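Side-chain contact in probable csgAB operon transcriptional regulatory protein (Salmonella typhimurium, PDB 5XP0), which acts as the master regulator of curli fimbriae expression, needed for transcription of the csgAB operon, and promotes biofilm formation: residues 60-65 with 129-134. Residues are numbered along the deposited sequence; the frame is centred on the assembly and turned at random.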
loop_
_atom_site.group_PDB
_atom_site.type_symbol
_atom_site.label_atom_id
_atom_site.label_comp_id
_atom_site.label_asym_id
_atom_site.label_seq_id
_atom_site.Cartn_x
_atom_site.Cartn_y
_atom_site.Cartn_z
ATOM N N GLY B 60 23.656 1.401 -2.742
ATOM C CA GLY B 60 23.318 0.612 -1.560
ATOM C C GLY B 60 21.894 0.085 -1.513
ATOM O O GLY B 60 21.397 -0.289 -0.444
ATOM N N CYS B 61 21.218 0.053 -2.660
ATOM C CA CYS B 61 19.774 -0.096 -2.656
ATOM C C CYS B 61 19.321 -1.446 -2.111
ATOM O O CYS B 61 19.777 -2.516 -2.527
ATOM C CB CYS B 61 19.222 0.115 -4.059
ATOM S SG CYS B 61 19.205 1.831 -4.563
ATOM N N ILE B 62 18.349 -1.381 -1.227
ATOM C CA ILE B 62 17.616 -2.549 -0.777
ATOM C C ILE B 62 16.263 -2.439 -1.467
ATOM O O ILE B 62 15.413 -1.635 -1.075
ATOM C CB ILE B 62 17.481 -2.596 0.747
ATOM C CG1 ILE B 62 18.877 -2.708 1.385
ATOM C CG2 ILE B 62 16.535 -3.727 1.146
ATOM C CD1 ILE B 62 18.877 -2.396 2.811
ATOM N N VAL B 63 16.064 -3.233 -2.505
ATOM C CA VAL B 63 14.840 -3.166 -3.292
ATOM C C VAL B 63 13.792 -4.019 -2.609
ATOM O O VAL B 63 14.034 -5.187 -2.306
ATOM C CB VAL B 63 15.085 -3.652 -4.722
ATOM C CG1 VAL B 63 13.793 -3.772 -5.430
ATOM C CG2 VAL B 63 16.096 -2.728 -5.464
ATOM N N LEU B 64 12.647 -3.430 -2.310
ATOM C CA LEU B 64 11.497 -4.206 -1.861
ATOM C C LEU B 64 10.529 -4.285 -3.024
ATOM O O LEU B 64 9.895 -3.288 -3.371
ATOM C CB LEU B 64 10.825 -3.574 -0.656
ATOM C CG LEU B 64 11.577 -3.500 0.653
ATOM C CD1 LEU B 64 10.664 -2.867 1.740
ATOM C CD2 LEU B 64 11.984 -4.884 1.026
ATOM N N MET B 65 10.434 -5.463 -3.613
ATOM C CA MET B 65 9.720 -5.707 -4.873
ATOM C C MET B 65 8.342 -6.266 -4.559
ATOM O O MET B 65 8.236 -7.399 -4.078
ATOM C CB MET B 65 10.497 -6.721 -5.697
ATOM C CG MET B 65 9.788 -7.172 -6.973
ATOM S SD MET B 65 9.627 -5.780 -8.043
ATOM C CE MET B 65 11.334 -5.369 -8.374
ATOM N N GLN B 129 16.026 -5.255 9.604
ATOM C CA GLN B 129 17.132 -4.994 10.506
ATOM C C GLN B 129 18.204 -6.057 10.330
ATOM O O GLN B 129 19.401 -5.758 10.362
ATOM C CB GLN B 129 16.630 -4.955 11.950
ATOM C CG GLN B 129 15.778 -3.766 12.314
ATOM C CD GLN B 129 15.089 -3.947 13.652
ATOM O OE1 GLN B 129 14.727 -5.063 14.033
ATOM N NE2 GLN B 129 14.910 -2.851 14.379
ATOM N N GLY B 130 17.788 -7.303 10.072
ATOM C CA GLY B 130 18.757 -8.340 9.743
ATOM C C GLY B 130 19.529 -8.060 8.466
ATOM O O GLY B 130 20.748 -8.289 8.400
ATOM N N ILE B 131 18.839 -7.575 7.425
ATOM C CA ILE B 131 19.521 -7.307 6.159
ATOM C C ILE B 131 20.586 -6.248 6.354
ATOM O O ILE B 131 21.695 -6.346 5.810
ATOM C CB ILE B 131 18.523 -6.883 5.059
ATOM C CG1 ILE B 131 17.750 -8.070 4.506
ATOM C CG2 ILE B 131 19.282 -6.273 3.874
ATOM C CD1 ILE B 131 16.753 -8.628 5.416
ATOM N N LEU B 132 20.275 -5.219 7.133
ATOM C CA LEU B 132 21.271 -4.194 7.412
ATOM C C LEU B 132 22.488 -4.774 8.101
ATOM O O LEU B 132 23.595 -4.253 7.934
ATOM C CB LEU B 132 20.666 -3.104 8.288
ATOM C CG LEU B 132 19.479 -2.394 7.663
ATOM C CD1 LEU B 132 19.017 -1.254 8.559
ATOM C CD2 LEU B 132 19.810 -1.924 6.249
ATOM N N ARG B 133 22.311 -5.849 8.866
ATOM C CA ARG B 133 23.430 -6.518 9.518
ATOM C C ARG B 133 24.119 -7.516 8.600
ATOM O O ARG B 133 24.961 -8.273 9.068
ATOM C CB ARG B 133 22.969 -7.273 10.775
ATOM C CG ARG B 133 22.362 -6.431 11.889
ATOM C CD ARG B 133 21.933 -7.304 13.093
ATOM N NE ARG B 133 20.534 -7.035 13.455
ATOM C CZ ARG B 133 19.536 -7.921 13.423
ATOM N NH1 ARG B 133 19.745 -9.188 13.070
ATOM N NH2 ARG B 133 18.310 -7.537 13.762
ATOM N N GLY B 134 23.744 -7.586 7.333
ATOM C CA GLY B 134 24.370 -8.544 6.447
ATOM C C GLY B 134 23.701 -9.900 6.416
ATOM O O GLY B 134 24.287 -10.845 5.877
#
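Ile62 meets Ile131 and Leu132 through aliphatic groups alone. The one flat group to note is the guanidinium of Arg133, which stays on its own helix end: Gln129 O sits 3.5 Å above the plane on one face, with Gly130 CA on that same face, both offset toward the rim, while NH1 makes a long, weak ion pair with Glu135. On the strand side the meeting is carried by one methyl, Ile62 CD1. Ile62 leaves the strand toward the helix and runs on extended, CD1 trans to CA (chi2 164°), which makes this methyl the outermost point of the side chain. CD1 comes 3.6 Å from Leu132 CD2 and 4.0 Å from Ile131 CG2, touching methyls from two successive residues of the last helical turn. Leu132 crosses Ile62 at roughly a right angle; Ile131 points its CB toward the strand, and its CG2 branch does the touching. Leu92 on the next strand also packs against both isoleucines, and His18 lies against Leu132. Just beyond, a Schellman motif closes the helix, with Gly134 at positive phi, its N 2.8 Å from Ile131 O, and Glu135 N bonded to Gly130 O. Here the start of the central strand 61-66 is covered by the C-terminal end of helix 121-132, the helix after the last strand (111-114) packing on the parallel sheet as in CheY-like receiver domains, the regulatory part of CsgD.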